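PDB 6NBO: N-isopropylammelide isopropylaminohydrolase from Burkholderia multivorans ATCC 17616, which is a zinc-binding member of the amidohydrolase family with a TIM-barrel-type fold. Local coordinates for residues A[203-208]-A[213-218]. Sequence-based numbering, arbitrary orientation.
Sequences VLFGIA and RGLDLH. With ZN (zinc ion), chain B; EDO (1,2-ethanediol), chain K.
Leu-215 pushes its two methyls into the helix face formed by Leu-204, Phe-205 and Ala-208. CD1 lies over one face of the Phe-205 ring, 4.1 Å from the centroid of that ring and 23° off its normal, which meets the criterion for a CH-pi contact; it is displaced toward the CD2/CE2 side of the rim. The same methyl lies 3.7 Å from Ala-208 CB, so it is held between a ring face and a small methyl one helical turn apart. The other branch, CD2, turns to Leu-204, coming within 4.2 Å of its CB. This fork follows from the torsions of Leu-215: CG stands anti to the carbonyl carbon, whereas chi2 at 95° departs from the usual staggered values.

Two residues further along the strand, Leu-217 points to the same side. Its CD2 meets Leu-204 CD1 at 4.1 Å, the two side chains passing each other in opposite directions, and its CD1 approaches Phe-205 obliquely and more loosely. Phe-205 also packs on Val-246 of the next strand and on helix 223-239.

At the helix's C-terminal side the link is polar: Arg-213 N donates to Ala-208 O at 2.9 Å in a nearly straight hydrogen bond. This bond holds the chain leaving the helix close to its C-terminal part as it turns toward the strand.

On the strand's other side, His-218 NE2 binds zinc at 2.3 Å, with His-65, His-67 and Asp-304 completing that site. The segment axes run nearly antiparallel, 156° apart with a closest approach of 10.4 Å, as expected for the helix-to-strand return of a beta-alpha-beta unit in an amidohydrolase TIM-type barrel, whose strand carries a metal ligand.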
loop_
_atom_site.group_PDB
_atom_site.type_symbol
_atom_site.label_atom_id
_atom_site.label_comp_id
_atom_site.label_asym_id
_atom_site.label_seq_id
_atom_site.Cartn_x
_atom_site.Cartn_y
_atom_site.Cartn_z
ATOM N N VAL A 203 11.729 -12.442 18.307
ATOM C CA VAL A 203 12.132 -13.263 17.161
ATOM C C VAL A 203 12.048 -12.454 15.868
ATOM O O VAL A 203 12.992 -12.421 15.068
ATOM C CB VAL A 203 11.283 -14.545 17.085
ATOM C CG1 VAL A 203 11.412 -15.200 15.707
ATOM C CG2 VAL A 203 11.701 -15.539 18.181
ATOM N N LEU A 204 10.923 -11.778 15.653
ATOM C CA LEU A 204 10.740 -11.011 14.425
ATOM C C LEU A 204 11.747 -9.866 14.321
ATOM O O LEU A 204 12.370 -9.669 13.272
ATOM C CB LEU A 204 9.313 -10.477 14.367
ATOM C CG LEU A 204 8.216 -11.504 14.108
ATOM C CD1 LEU A 204 6.848 -10.842 14.273
ATOM C CD2 LEU A 204 8.380 -12.100 12.709
ATOM N N PHE A 205 11.907 -9.075 15.389
ATOM C CA PHE A 205 12.873 -7.981 15.299
ATOM C C PHE A 205 14.294 -8.504 15.126
ATOM O O PHE A 205 15.116 -7.858 14.465
ATOM C CB PHE A 205 12.774 -7.055 16.521
ATOM C CG PHE A 205 11.736 -5.978 16.362
ATOM C CD1 PHE A 205 10.396 -6.248 16.602
ATOM C CD2 PHE A 205 12.092 -4.710 15.916
ATOM C CE1 PHE A 205 9.425 -5.261 16.429
ATOM C CE2 PHE A 205 11.138 -3.721 15.749
ATOM C CZ PHE A 205 9.799 -3.993 16.001
ATOM N N GLY A 206 14.602 -9.669 15.704
ATOM C CA GLY A 206 15.922 -10.243 15.513
ATOM C C GLY A 206 16.190 -10.568 14.056
ATOM O O GLY A 206 17.264 -10.271 13.527
ATOM N N ILE A 207 15.209 -11.162 13.382
ATOM C CA ILE A 207 15.392 -11.510 11.976
ATOM C C ILE A 207 15.566 -10.253 11.139
ATOM O O ILE A 207 16.486 -10.158 10.321
ATOM C CB ILE A 207 14.215 -12.362 11.472
ATOM C CG1 ILE A 207 14.151 -13.686 12.238
ATOM C CG2 ILE A 207 14.329 -12.599 9.942
ATOM C CD1 ILE A 207 12.849 -14.449 12.005
ATOM N N ALA A 208 14.698 -9.258 11.344
ATOM C CA ALA A 208 14.797 -8.035 10.553
ATOM C C ALA A 208 16.122 -7.330 10.806
ATOM O O ALA A 208 16.758 -6.826 9.872
ATOM C CB ALA A 208 13.629 -7.104 10.871
ATOM N N ARG A 213 16.466 -4.853 7.831
ATOM C CA ARG A 213 15.211 -4.535 7.164
ATOM C C ARG A 213 14.202 -3.982 8.155
ATOM O O ARG A 213 14.310 -4.182 9.367
ATOM C CB ARG A 213 14.605 -5.765 6.480
ATOM C CG ARG A 213 15.551 -6.516 5.577
ATOM C CD ARG A 213 16.012 -5.717 4.370
ATOM N NE ARG A 213 16.980 -6.524 3.638
ATOM C CZ ARG A 213 16.641 -7.495 2.799
ATOM N NH1 ARG A 213 15.361 -7.753 2.569
ATOM N NH2 ARG A 213 17.575 -8.210 2.195
ATOM N N GLY A 214 13.211 -3.287 7.610
ATOM C CA GLY A 214 12.078 -2.850 8.386
ATOM C C GLY A 214 11.033 -3.939 8.522
ATOM O O GLY A 214 11.162 -5.046 7.993
ATOM N N LEU A 215 9.965 -3.603 9.251
ATOM C CA LEU A 215 8.866 -4.524 9.505
ATOM C C LEU A 215 7.538 -3.834 9.241
ATOM O O LEU A 215 7.399 -2.619 9.422
ATOM C CB LEU A 215 8.864 -5.045 10.952
ATOM C CG LEU A 215 10.142 -5.742 11.411
ATOM C CD1 LEU A 215 11.059 -4.752 12.123
ATOM C CD2 LEU A 215 9.776 -6.892 12.303
ATOM N N ASP A 216 6.563 -4.627 8.805
ATOM C CA ASP A 216 5.185 -4.169 8.647
ATOM C C ASP A 216 4.324 -5.263 9.258
ATOM O O ASP A 216 4.199 -6.348 8.682
ATOM C CB ASP A 216 4.835 -3.922 7.171
ATOM C CG ASP A 216 3.433 -3.364 6.968
ATOM O OD1 ASP A 216 2.517 -3.708 7.741
ATOM O OD2 ASP A 216 3.240 -2.573 6.016
ATOM N N LEU A 217 3.724 -4.974 10.411
ATOM C CA LEU A 217 3.098 -5.987 11.253
ATOM C C LEU A 217 1.584 -5.826 11.227
ATOM O O LEU A 217 1.077 -4.730 11.462
ATOM C CB LEU A 217 3.628 -5.878 12.691
ATOM C CG LEU A 217 5.149 -6.010 12.806
ATOM C CD1 LEU A 217 5.609 -5.712 14.218
ATOM C CD2 LEU A 217 5.605 -7.406 12.367
ATOM N N HIS A 218 0.868 -6.917 10.921
ATOM C CA HIS A 218 -0.586 -6.952 11.057
ATOM C C HIS A 218 -0.952 -6.976 12.537
ATOM O O HIS A 218 -0.562 -7.897 13.258
ATOM C CB HIS A 218 -1.169 -8.202 10.383
ATOM C CG HIS A 218 -1.253 -8.138 8.888
ATOM N ND1 HIS A 218 -0.138 -8.094 8.080
ATOM C CD2 HIS A 218 -2.323 -8.169 8.052
ATOM C CE1 HIS A 218 -0.515 -8.077 6.811
ATOM N NE2 HIS A 218 -1.837 -8.124 6.768
HETATM ZN ZN ZN B . -3.473 -7.577 5.290
HETATM C C1 EDO K . 13.305 -0.836 4.883
HETATM O O1 EDO K . 14.143 -1.903 5.310
HETATM C C2 EDO K . 12.731 -0.074 6.062
HETATM O O2 EDO K . 11.746 0.802 5.519
#